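Local coordinates for DNA repair protein RAD14 (Saccharomyces cerevisiae, PDB 5A3D) that binds specifically to damaged, kinked DNA in nucleotide excision repair and is required for the incision step, represented here by its DNA-binding domain, at residues His8-Met13 with Gln24-Cys29; Tyr49-Pro54 with Glu87-Lys92; Asp60-Leu65 with Gln79-Cys84. All blocks are in the same frame, centred on the assembly; numbering follows the deposited sequence.

Contact 1: residues His8-Met13 with Gln24-Cys29. With ZN (zinc ion), chain F.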
loop_
_atom_site.group_PDB
_atom_site.type_symbol
_atom_site.label_atom_id
_atom_site.label_comp_id
_atom_site.label_asym_id
_atom_site.label_seq_id
_atom_site.Cartn_x
_atom_site.Cartn_y
_atom_site.Cartn_z
ATOM N N HIS B 8 -24.276 28.368 23.310
ATOM C CA HIS B 8 -25.720 28.691 23.120
ATOM C C HIS B 8 -26.058 30.162 22.897
ATOM O O HIS B 8 -27.186 30.578 23.129
ATOM C CB HIS B 8 -26.509 28.169 24.309
ATOM C CG HIS B 8 -26.195 26.747 24.618
ATOM N ND1 HIS B 8 -26.495 25.717 23.747
ATOM C CD2 HIS B 8 -25.610 26.172 25.701
ATOM C CE1 HIS B 8 -26.102 24.571 24.276
ATOM N NE2 HIS B 8 -25.576 24.817 25.470
ATOM N N ILE B 9 -25.046 30.900 22.482
ATOM C CA ILE B 9 -25.040 32.320 22.369
ATOM C C ILE B 9 -24.702 32.779 20.979
ATOM O O ILE B 9 -25.501 33.447 20.361
ATOM C CB ILE B 9 -24.049 32.917 23.358
ATOM C CG1 ILE B 9 -24.566 32.645 24.757
ATOM C CG2 ILE B 9 -23.931 34.455 23.140
ATOM C CD1 ILE B 9 -23.536 33.020 25.796
ATOM N N ASN B 10 -23.523 32.429 20.492
ATOM C CA ASN B 10 -23.055 32.868 19.195
ATOM C C ASN B 10 -23.878 32.187 18.103
ATOM O O ASN B 10 -24.320 31.005 18.248
ATOM C CB ASN B 10 -21.572 32.570 19.044
ATOM C CG ASN B 10 -20.655 33.739 19.488
ATOM O OD1 ASN B 10 -21.061 34.904 19.493
ATOM N ND2 ASN B 10 -19.430 33.388 19.933
ATOM N N ILE B 11 -24.049 32.964 17.054
ATOM C CA ILE B 11 -24.699 32.613 15.837
ATOM C C ILE B 11 -23.772 32.445 14.641
ATOM O O ILE B 11 -24.209 31.898 13.581
ATOM C CB ILE B 11 -25.685 33.766 15.629
ATOM C CG1 ILE B 11 -27.062 33.253 15.703
ATOM C CG2 ILE B 11 -25.328 34.782 14.547
ATOM C CD1 ILE B 11 -27.400 33.022 17.120
ATOM N N GLU B 12 -22.544 32.975 14.751
ATOM C CA GLU B 12 -21.570 32.860 13.696
ATOM C C GLU B 12 -20.668 31.646 13.997
ATOM O O GLU B 12 -19.952 31.666 14.949
ATOM C CB GLU B 12 -20.770 34.148 13.506
ATOM C CG GLU B 12 -21.621 35.361 13.219
ATOM C CD GLU B 12 -22.401 35.273 11.896
ATOM O OE1 GLU B 12 -21.994 34.454 11.019
ATOM O OE2 GLU B 12 -23.422 36.015 11.716
ATOM N N MET B 13 -20.735 30.586 13.174
ATOM C CA MET B 13 -19.966 29.352 13.483
ATOM C C MET B 13 -18.580 29.467 12.891
ATOM O O MET B 13 -18.346 30.215 11.940
ATOM C CB MET B 13 -20.673 28.115 12.955
ATOM C CG MET B 13 -22.128 27.858 13.391
ATOM S SD MET B 13 -22.286 27.922 15.217
ATOM C CE MET B 13 -23.889 28.663 15.320
ATOM N N GLN B 24 -21.847 22.670 14.517
ATOM C CA GLN B 24 -22.368 23.992 14.855
ATOM C C GLN B 24 -21.700 24.587 16.115
ATOM O O GLN B 24 -22.311 24.555 17.220
ATOM C CB GLN B 24 -23.887 23.919 15.024
ATOM C CG GLN B 24 -24.582 23.637 13.713
ATOM C CD GLN B 24 -25.607 24.720 13.453
ATOM O OE1 GLN B 24 -26.750 24.647 13.965
ATOM N NE2 GLN B 24 -25.185 25.786 12.701
ATOM N N VAL B 25 -20.442 24.981 15.949
ATOM C CA VAL B 25 -19.554 25.436 17.057
ATOM C C VAL B 25 -18.844 26.697 16.632
ATOM O O VAL B 25 -18.389 26.787 15.498
ATOM C CB VAL B 25 -18.508 24.355 17.423
ATOM C CG1 VAL B 25 -17.630 24.850 18.565
ATOM C CG2 VAL B 25 -19.259 23.124 17.853
ATOM N N CYS B 26 -18.893 27.723 17.472
ATOM C CA CYS B 26 -18.248 28.991 17.167
ATOM C C CYS B 26 -16.733 28.887 17.376
ATOM O O CYS B 26 -16.225 27.996 18.094
ATOM C CB CYS B 26 -18.844 30.162 18.009
ATOM S SG CYS B 26 -18.448 30.186 19.705
ATOM N N LYS B 27 -16.016 29.839 16.852
ATOM C CA LYS B 27 -14.570 29.798 16.883
ATOM C C LYS B 27 -14.071 29.919 18.368
ATOM O O LYS B 27 -13.133 29.268 18.782
ATOM C CB LYS B 27 -13.966 30.891 15.987
ATOM C CG LYS B 27 -12.448 30.759 16.011
ATOM C CD LYS B 27 -11.617 30.883 14.737
ATOM C CE LYS B 27 -12.062 31.798 13.589
ATOM N NZ LYS B 27 -10.894 32.007 12.634
ATOM N N GLN B 28 -14.724 30.763 19.141
ATOM C CA GLN B 28 -14.287 30.989 20.511
ATOM C C GLN B 28 -14.369 29.665 21.333
ATOM O O GLN B 28 -13.443 29.276 22.048
ATOM C CB GLN B 28 -15.027 32.139 21.151
ATOM C CG GLN B 28 -14.751 32.335 22.698
ATOM C CD GLN B 28 -15.259 33.650 23.254
ATOM O OE1 GLN B 28 -15.917 34.419 22.602
ATOM N NE2 GLN B 28 -14.972 33.889 24.518
ATOM N N CYS B 29 -15.518 29.024 21.230
ATOM C CA CYS B 29 -15.797 27.778 21.886
ATOM C C CYS B 29 -14.875 26.684 21.397
ATOM O O CYS B 29 -14.408 25.927 22.219
ATOM C CB CYS B 29 -17.258 27.351 21.747
ATOM S SG CYS B 29 -18.373 28.318 22.756
HETATM ZN ZN ZN F . -19.852 29.037 21.141
HETATM O O HOH W 1 -17.051 34.671 20.095
HETATM O O HOH W 2 -17.224 31.812 15.168
#
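The sulfur of Cys26 is gripped by three groups: SG binds the zinc ion at 2.3 Å, accepts a hydrogen bond from Asn10 ND2 across the contact at 3.4 Å, and takes a capping bond from Cys29 N at 3.5 Å. This is the four-cysteine zinc finger of the domain, whose metal site Cys4 and Cys7 complete together with Cys26 and Cys29. Cys26 stands at the N-cap of helix 27-32, and its SG, held by chi1 72° in the cleft between the backbone nitrogen and carbonyl, serves the metal and the helix start at once. The Asn10 bond is nearly straight, 176° at the hydrogen, and the sulfur lies close to the amide plane. Such N-H donors would be expected to ease the negative charge of a metal-bound thiolate. Asn10 ND2 also donates to a water that in turn donates to Gln28 OE1. With an alanine here, Cys26 SG would probably be left without its side-chain donor and the water bridge to Gln28 without its other end. A second water joins Glu12 O to Lys27 N. Beyond the metal site, the Met13 chain, bent at chi2 and chi3, brings its thioether onto the peptide link between Gln24 and Val25, SD 3.5 Å from Gln24 C. Met13 also touches His18 of helix 15-19, while its CG approaches Gln24 NE2 at 3.8 Å.

Contact 2: residues Tyr49-Pro54 with Glu87-Lys92. With nucleotides of chain C.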
loop_
_atom_site.group_PDB
_atom_site.type_symbol
_atom_site.label_atom_id
_atom_site.label_comp_id
_atom_site.label_asym_id
_atom_site.label_seq_id
_atom_site.Cartn_x
_atom_site.Cartn_y
_atom_site.Cartn_z
ATOM N N TYR B 49 -3.416 8.175 18.700
ATOM C CA TYR B 49 -4.563 7.292 18.805
ATOM C C TYR B 49 -4.366 5.895 18.212
ATOM O O TYR B 49 -5.319 5.095 18.139
ATOM C CB TYR B 49 -5.795 7.971 18.185
ATOM C CG TYR B 49 -6.240 9.167 18.990
ATOM C CD1 TYR B 49 -6.919 9.017 20.183
ATOM C CD2 TYR B 49 -5.984 10.444 18.547
ATOM C CE1 TYR B 49 -7.342 10.125 20.908
ATOM C CE2 TYR B 49 -6.355 11.556 19.310
ATOM C CZ TYR B 49 -7.066 11.399 20.448
ATOM O OH TYR B 49 -7.486 12.500 21.217
ATOM N N PHE B 50 -3.168 5.667 17.710
ATOM C CA PHE B 50 -2.779 4.429 17.062
ATOM C C PHE B 50 -3.689 4.060 15.908
ATOM O O PHE B 50 -4.021 2.894 15.711
ATOM C CB PHE B 50 -2.633 3.348 18.111
ATOM C CG PHE B 50 -1.771 3.775 19.271
ATOM C CD1 PHE B 50 -0.447 4.128 19.088
ATOM C CD2 PHE B 50 -2.303 3.849 20.545
ATOM C CE1 PHE B 50 0.344 4.536 20.147
ATOM C CE2 PHE B 50 -1.526 4.257 21.622
ATOM C CZ PHE B 50 -0.195 4.631 21.409
ATOM N N LEU B 51 -4.095 5.060 15.116
ATOM C CA LEU B 51 -4.980 4.779 13.974
ATOM C C LEU B 51 -4.085 4.499 12.819
ATOM O O LEU B 51 -2.996 5.053 12.753
ATOM C CB LEU B 51 -5.990 5.941 13.656
ATOM C CG LEU B 51 -6.888 6.253 14.883
ATOM C CD1 LEU B 51 -7.944 7.287 14.476
ATOM C CD2 LEU B 51 -7.545 5.058 15.555
ATOM N N THR B 52 -4.556 3.680 11.885
ATOM C CA THR B 52 -3.727 3.325 10.673
ATOM C C THR B 52 -4.032 4.089 9.449
ATOM O O THR B 52 -5.048 4.775 9.367
ATOM C CB THR B 52 -3.962 1.860 10.300
ATOM O OG1 THR B 52 -5.305 1.719 9.844
ATOM C CG2 THR B 52 -3.767 1.024 11.477
ATOM N N ASP B 53 -3.171 3.959 8.449
ATOM C CA ASP B 53 -3.476 4.566 7.163
ATOM C C ASP B 53 -4.795 4.158 6.585
ATOM O O ASP B 53 -5.507 5.062 6.157
ATOM C CB ASP B 53 -2.358 4.432 6.092
ATOM C CG ASP B 53 -1.245 5.353 6.312
ATOM O OD1 ASP B 53 -1.463 6.499 6.709
ATOM O OD2 ASP B 53 -0.086 4.916 6.082
ATOM N N PRO B 54 -5.154 2.848 6.576
ATOM C CA PRO B 54 -6.457 2.484 6.008
ATOM C C PRO B 54 -7.654 3.133 6.696
ATOM O O PRO B 54 -8.582 3.567 6.039
ATOM C CB PRO B 54 -6.481 0.971 6.106
ATOM C CG PRO B 54 -5.039 0.616 6.022
ATOM C CD PRO B 54 -4.313 1.657 6.785
ATOM N N GLU B 87 -11.054 10.631 18.333
ATOM C CA GLU B 87 -11.113 10.024 19.628
ATOM C C GLU B 87 -12.259 9.018 19.711
ATOM O O GLU B 87 -12.125 7.951 20.279
ATOM C CB GLU B 87 -11.265 11.132 20.668
ATOM C CG GLU B 87 -11.285 10.633 22.048
ATOM C CD GLU B 87 -11.327 11.811 23.012
ATOM O OE1 GLU B 87 -10.193 12.280 23.353
ATOM O OE2 GLU B 87 -12.478 12.206 23.364
ATOM N N ALA B 88 -13.400 9.389 19.166
ATOM C CA ALA B 88 -14.601 8.537 19.223
ATOM C C ALA B 88 -14.317 7.218 18.545
ATOM O O ALA B 88 -14.706 6.172 19.040
ATOM C CB ALA B 88 -15.751 9.238 18.529
ATOM N N PHE B 89 -13.655 7.257 17.382
ATOM C CA PHE B 89 -13.235 6.042 16.663
ATOM C C PHE B 89 -12.173 5.224 17.423
ATOM O O PHE B 89 -12.245 4.001 17.497
ATOM C CB PHE B 89 -12.705 6.420 15.256
ATOM C CG PHE B 89 -12.333 5.210 14.432
ATOM C CD1 PHE B 89 -13.329 4.500 13.712
ATOM C CD2 PHE B 89 -11.045 4.664 14.517
ATOM C CE1 PHE B 89 -12.999 3.362 12.995
ATOM C CE2 PHE B 89 -10.733 3.505 13.823
ATOM C CZ PHE B 89 -11.708 2.858 13.072
ATOM N N ALA B 90 -11.169 5.917 17.941
ATOM C CA ALA B 90 -10.097 5.324 18.666
ATOM C C ALA B 90 -10.546 4.587 19.923
ATOM O O ALA B 90 -10.039 3.493 20.213
ATOM C CB ALA B 90 -9.099 6.387 19.025
ATOM N N PHE B 91 -11.493 5.193 20.644
ATOM C CA PHE B 91 -12.125 4.600 21.859
ATOM C C PHE B 91 -12.919 3.341 21.505
ATOM O O PHE B 91 -13.022 2.394 22.304
ATOM C CB PHE B 91 -13.069 5.629 22.566
ATOM C CG PHE B 91 -12.355 6.699 23.374
ATOM C CD1 PHE B 91 -10.986 6.797 23.407
ATOM C CD2 PHE B 91 -13.084 7.651 24.075
ATOM C CE1 PHE B 91 -10.343 7.816 24.116
ATOM C CE2 PHE B 91 -12.464 8.643 24.831
ATOM C CZ PHE B 91 -11.077 8.716 24.858
ATOM N N LYS B 92 -13.539 3.346 20.326
ATOM C CA LYS B 92 -14.227 2.142 19.837
ATOM C C LYS B 92 -13.204 1.032 19.477
ATOM O O LYS B 92 -13.405 -0.157 19.778
ATOM C CB LYS B 92 -15.143 2.505 18.666
ATOM C CG LYS B 92 -15.536 1.381 17.717
ATOM C CD LYS B 92 -15.412 1.787 16.239
ATOM C CE LYS B 92 -14.060 1.409 15.572
ATOM N NZ LYS B 92 -13.912 -0.029 15.094
ATOM P P DA C 6 -4.632 -2.485 3.942
ATOM O OP1 DA C 6 -5.636 -1.454 3.621
ATOM O OP2 DA C 6 -3.188 -2.152 3.712
ATOM O "O5'" DA C 6 -4.756 -2.991 5.445
ATOM C "C5'" DA C 6 -5.968 -3.661 5.850
ATOM C "C4'" DA C 6 -5.731 -4.713 6.915
ATOM O "O4'" DA C 6 -4.902 -5.788 6.404
ATOM C "C3'" DA C 6 -5.064 -4.236 8.213
ATOM O "O3'" DA C 6 -5.684 -4.863 9.366
ATOM C "C2'" DA C 6 -3.616 -4.656 8.024
ATOM C "C1'" DA C 6 -3.731 -5.932 7.198
ATOM N N9 DA C 6 -2.612 -6.173 6.288
ATOM C C8 DA C 6 -2.209 -5.358 5.261
ATOM N N7 DA C 6 -1.206 -5.837 4.566
ATOM C C5 DA C 6 -0.928 -7.051 5.176
ATOM C C6 DA C 6 0.036 -8.044 4.910
ATOM N N6 DA C 6 0.942 -7.953 3.934
ATOM N N1 DA C 6 0.055 -9.129 5.714
ATOM C C2 DA C 6 -0.863 -9.224 6.685
ATOM N N3 DA C 6 -1.817 -8.358 7.033
ATOM C C4 DA C 6 -1.794 -7.279 6.231
#
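Tyr49, at the end of helix 42-49, lays its side chain along helix 83-94, meeting first Ala90 and then, one turn back, Glu87. Its CB is 3.8 Å from Ala90 CB, and further out Tyr49 CD1 comes within 3.6 Å of the same methyl, which sits obliquely to the ring. Next along the ring, Tyr49 CE1 reaches the backbone of the helix, 4.0 Å from Glu87 CA. At the tip, the hydroxyl makes a weak hydrogen bond, Tyr49 OH to Glu87 OE1 at 3.5 Å; its stronger partner is Arg83 NH1, a turn earlier on the same helix. Glu87 gets there with an extended chain, CG anti to the backbone N (chi1 -178°), and its carboxylate is turned 65° from the ring plane. Leu51 continues the apolar strip. Its CD2 approaches Phe89 at the ring edge, in the ring plane, with Leu51 CD2 3.7 Å from Phe89 CD2, and also lies 4.0 Å from Ala90 CB. Phe89 in turn packs edge-to-face with Phe62; Tyr49, Leu51 and Ala90 are buried in this XPA-family DNA-binding domain. Beyond them the chain turns to the DNA: Thr52 caps helix 53-56, and Pro54 packs against OP1 of DA6 of chain C, its CG 3.2 Å away. The contact is thus mainly apolar, with Ala90 against Tyr49 and Leu51, and Leu51 against Phe89; the phenol hydroxyl, bonded to Arg83 and only weakly to the Glu87 carboxylate, forms its polar end.

Contact 3: residues Asp60-Leu65 with Gln79-Cys84. With nucleotides of chain D.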
loop_
_atom_site.group_PDB
_atom_site.type_symbol
_atom_site.label_atom_id
_atom_site.label_comp_id
_atom_site.label_asym_id
_atom_site.label_seq_id
_atom_site.Cartn_x
_atom_site.Cartn_y
_atom_site.Cartn_z
ATOM N N ASP B 60 -15.241 7.768 4.111
ATOM C CA ASP B 60 -16.569 7.533 4.656
ATOM C C ASP B 60 -16.514 7.623 6.170
ATOM O O ASP B 60 -17.510 7.974 6.749
ATOM C CB ASP B 60 -17.189 6.232 4.125
ATOM C CG ASP B 60 -17.371 6.268 2.629
ATOM O OD1 ASP B 60 -17.633 7.371 2.109
ATOM O OD2 ASP B 60 -17.257 5.222 1.944
ATOM N N LEU B 61 -15.329 7.445 6.779
ATOM C CA LEU B 61 -15.156 7.376 8.258
ATOM C C LEU B 61 -14.791 8.705 9.025
ATOM O O LEU B 61 -15.109 8.886 10.224
ATOM C CB LEU B 61 -14.010 6.492 8.545
ATOM C CG LEU B 61 -14.033 5.817 9.900
ATOM C CD1 LEU B 61 -15.101 4.712 9.813
ATOM C CD2 LEU B 61 -12.660 5.191 10.173
ATOM N N PHE B 62 -14.066 9.561 8.369
ATOM C CA PHE B 62 -13.676 10.877 8.989
ATOM C C PHE B 62 -13.841 12.006 8.024
ATOM O O PHE B 62 -13.439 11.918 6.817
ATOM C CB PHE B 62 -12.205 10.882 9.390
ATOM C CG PHE B 62 -11.855 9.874 10.437
ATOM C CD1 PHE B 62 -12.348 9.958 11.708
ATOM C CD2 PHE B 62 -11.106 8.750 10.123
ATOM C CE1 PHE B 62 -12.017 8.993 12.655
ATOM C CE2 PHE B 62 -10.726 7.853 11.069
ATOM C CZ PHE B 62 -11.236 7.927 12.356
ATOM N N HIS B 63 -14.228 13.154 8.553
ATOM C CA HIS B 63 -14.158 14.376 7.753
ATOM C C HIS B 63 -12.725 14.778 7.813
ATOM O O HIS B 63 -11.989 14.346 8.736
ATOM C CB HIS B 63 -15.056 15.480 8.255
ATOM C CG HIS B 63 -16.520 15.177 8.145
ATOM N ND1 HIS B 63 -17.236 14.576 9.167
ATOM C CD2 HIS B 63 -17.412 15.432 7.163
ATOM C CE1 HIS B 63 -18.500 14.426 8.789
ATOM N NE2 HIS B 63 -18.626 14.935 7.573
ATOM N N ARG B 64 -12.263 15.520 6.826
ATOM C CA ARG B 64 -10.926 16.023 6.930
ATOM C C ARG B 64 -10.770 17.320 6.102
ATOM O O ARG B 64 -11.437 17.504 5.101
ATOM C CB ARG B 64 -9.860 15.030 6.487
ATOM C CG ARG B 64 -9.845 14.630 5.037
ATOM C CD ARG B 64 -8.853 13.433 4.760
ATOM N NE ARG B 64 -9.220 12.062 5.284
ATOM C CZ ARG B 64 -10.451 11.582 5.502
ATOM N NH1 ARG B 64 -11.551 12.265 5.133
ATOM N NH2 ARG B 64 -10.612 10.392 6.043
ATOM N N LEU B 65 -9.915 18.178 6.592
ATOM C CA LEU B 65 -9.459 19.350 5.895
ATOM C C LEU B 65 -8.058 19.114 5.366
ATOM O O LEU B 65 -7.167 18.807 6.122
ATOM C CB LEU B 65 -9.382 20.463 6.890
ATOM C CG LEU B 65 -9.279 21.986 6.475
ATOM C CD1 LEU B 65 -8.619 22.990 7.447
ATOM C CD2 LEU B 65 -9.436 22.520 5.093
ATOM N N GLN B 79 -3.087 16.731 6.168
ATOM C CA GLN B 79 -4.480 16.292 6.460
ATOM C C GLN B 79 -4.824 16.525 7.949
ATOM O O GLN B 79 -4.084 16.095 8.792
ATOM C CB GLN B 79 -4.685 14.835 6.079
ATOM C CG GLN B 79 -4.479 14.616 4.537
ATOM C CD GLN B 79 -4.554 13.161 4.130
ATOM O OE1 GLN B 79 -4.682 12.274 4.958
ATOM N NE2 GLN B 79 -4.542 12.914 2.816
ATOM N N LEU B 80 -5.899 17.251 8.203
ATOM C CA LEU B 80 -6.296 17.701 9.534
ATOM C C LEU B 80 -7.654 17.027 9.850
ATOM O O LEU B 80 -8.619 17.097 9.086
ATOM C CB LEU B 80 -6.359 19.187 9.668
ATOM C CG LEU B 80 -5.027 19.953 9.343
ATOM C CD1 LEU B 80 -5.271 21.433 9.352
ATOM C CD2 LEU B 80 -4.039 19.557 10.392
ATOM N N PHE B 81 -7.679 16.448 10.993
ATOM C CA PHE B 81 -8.838 15.645 11.524
ATOM C C PHE B 81 -9.300 16.333 12.846
ATOM O O PHE B 81 -8.445 16.891 13.556
ATOM C CB PHE B 81 -8.443 14.222 11.799
ATOM C CG PHE B 81 -8.009 13.492 10.590
ATOM C CD1 PHE B 81 -6.710 13.646 10.130
ATOM C CD2 PHE B 81 -8.883 12.656 9.890
ATOM C CE1 PHE B 81 -6.261 12.909 9.031
ATOM C CE2 PHE B 81 -8.414 11.974 8.741
ATOM C CZ PHE B 81 -7.102 12.109 8.323
ATOM N N VAL B 82 -10.598 16.255 13.125
ATOM C CA VAL B 82 -11.143 16.902 14.372
ATOM C C VAL B 82 -11.036 15.877 15.508
ATOM O O VAL B 82 -11.430 14.679 15.384
ATOM C CB VAL B 82 -12.541 17.601 14.239
ATOM C CG1 VAL B 82 -13.705 16.660 14.041
ATOM C CG2 VAL B 82 -12.785 18.543 15.424
ATOM N N ARG B 83 -10.540 16.381 16.628
ATOM C CA ARG B 83 -10.266 15.520 17.740
ATOM C C ARG B 83 -11.485 14.683 18.102
ATOM O O ARG B 83 -11.323 13.503 18.326
ATOM C CB ARG B 83 -9.683 16.231 18.950
ATOM C CG ARG B 83 -9.393 15.188 20.006
ATOM C CD ARG B 83 -8.804 15.727 21.264
ATOM N NE ARG B 83 -7.635 16.524 21.181
ATOM C CZ ARG B 83 -6.417 16.020 21.115
ATOM N NH1 ARG B 83 -6.266 14.692 21.053
ATOM N NH2 ARG B 83 -5.360 16.837 21.107
ATOM N N CYS B 84 -12.680 15.277 18.166
ATOM C CA CYS B 84 -13.815 14.507 18.691
ATOM C C CYS B 84 -14.108 13.244 17.807
ATOM O O CYS B 84 -14.484 12.237 18.327
ATOM C CB CYS B 84 -15.048 15.393 18.872
ATOM S SG CYS B 84 -15.632 16.257 17.404
ATOM P P DG D 3 0.384 15.194 8.014
ATOM O OP1 DG D 3 -1.052 15.461 7.691
ATOM O OP2 DG D 3 0.738 14.451 9.207
ATOM O "O5'" DG D 3 1.045 14.468 6.755
ATOM C "C5'" DG D 3 0.930 15.042 5.455
ATOM C "C4'" DG D 3 1.283 14.002 4.412
ATOM O "O4'" DG D 3 2.713 13.767 4.392
ATOM C "C3'" DG D 3 0.643 12.633 4.589
ATOM O "O3'" DG D 3 0.402 12.346 3.219
ATOM C "C2'" DG D 3 1.729 11.834 5.302
ATOM C "C1'" DG D 3 3.016 12.431 4.742
ATOM N N9 DG D 3 4.191 12.461 5.611
ATOM C C8 DG D 3 4.250 12.780 6.945
ATOM N N7 DG D 3 5.466 12.796 7.416
ATOM C C5 DG D 3 6.254 12.431 6.334
ATOM C C6 DG D 3 7.651 12.284 6.232
ATOM O O6 DG D 3 8.499 12.411 7.115
ATOM N N1 DG D 3 8.032 11.889 4.953
ATOM C C2 DG D 3 7.177 11.718 3.893
ATOM N N2 DG D 3 7.740 11.386 2.721
ATOM N N3 DG D 3 5.876 11.905 3.963
ATOM C C4 DG D 3 5.486 12.262 5.203
ATOM O "O5'" DG D 1 5.521 24.126 11.728
ATOM C "C5'" DG D 1 4.273 23.723 11.119
ATOM C "C4'" DG D 1 3.510 22.825 12.069
ATOM O "O4'" DG D 1 2.450 23.403 12.874
ATOM C "C3'" DG D 1 3.137 21.383 11.720
ATOM O "O3'" DG D 1 4.085 20.440 12.273
ATOM C "C2'" DG D 1 1.728 21.215 12.279
ATOM C "C1'" DG D 1 1.285 22.602 12.757
ATOM N N9 DG D 1 0.364 23.258 11.835
ATOM C C8 DG D 1 0.655 23.842 10.624
ATOM N N7 DG D 1 -0.401 24.303 10.011
ATOM C C5 DG D 1 -1.459 23.971 10.849
ATOM C C6 DG D 1 -2.854 24.211 10.714
ATOM O O6 DG D 1 -3.456 24.771 9.786
ATOM N N1 DG D 1 -3.563 23.731 11.812
ATOM C C2 DG D 1 -3.009 23.089 12.892
ATOM N N2 DG D 1 -3.862 22.707 13.855
ATOM N N3 DG D 1 -1.713 22.832 13.018
ATOM C C4 DG D 1 -1.003 23.317 11.977
HETATM O O HOH W 3 -11.996 14.197 11.542
#
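Leu65 and Leu80 form an antiparallel hydrogen-bonded pair, with Leu65 N to Leu80 O at 3.0 Å and Leu80 N to Leu65 O at 2.9 Å. They join strands 65-67 and 78-82, the two arms of a beta hairpin in the XPA-type DNA-binding domain. The hairpin also holds DNA: the backbone N of Gln79 donates to OP1 of DG3 of chain D at 2.8 Å, almost straight at 174°. Toward Phe62 the arms part, and a water fills in for direct pairing, donating to His63 O and accepting from Val82 N. Leu65 and Leu80 point the same way, their side chains running alongside each other, and Leu80 goes on to touch a terminal base, its CD1 3.8 Å from N1 of DG1 of chain D. Further out, Phe81 is packed by Arg64 and Phe62. Arg64 CB lies over one face of this ring; chi1 65° sets CG between the two backbone branches, and a bend at chi3 carries Arg64 NE to 3.6 Å from Phe81 CE2. The guanidinium is steeply inclined to the ring rather than stacked on it; its NH2 bonds to Leu56 O, while NH1 reaches back weakly to Phe62 O. At the edge of the Phe81 ring, Phe62 CB comes within 3.8 Å of Phe81 CD2. The two aromatics make an offset edge-to-face pair, planes at 88°, with the edge of Phe81 directed at the face of Phe62. Strand 78-82 is the middle strand of the three-stranded sheet, flanked by 39-41 and 65-67, while Phe81 packs on Cys45 of helix 42-49 and on Val86 of helix 83-94.

In the fold
Contact 1 stands apart, its centre about 27 Å from that of contact 2 and 20 Å from that of contact 3; it is partly buried, in the zinc finger, and is held by metal, sulfur hydrogen bonds and waters. Contacts 2 and 3 share helix 83-94. Contact 2 is the buried one, mostly apolar; contact 3 is partly buried and combines strand pairing with aromatic packing. They meet through Leu61, Phe62 and Arg83 on one side and Tyr49, Leu51 and Phe89 on the other, joining the loop before strand 65-67 and the start of helix 83-94 to the region round Tyr49 and Leu51. Contact 2 meets DNA chain C and contact 3 chain D, whereas contact 1 stays about 11 Å from DNA at nearest atoms.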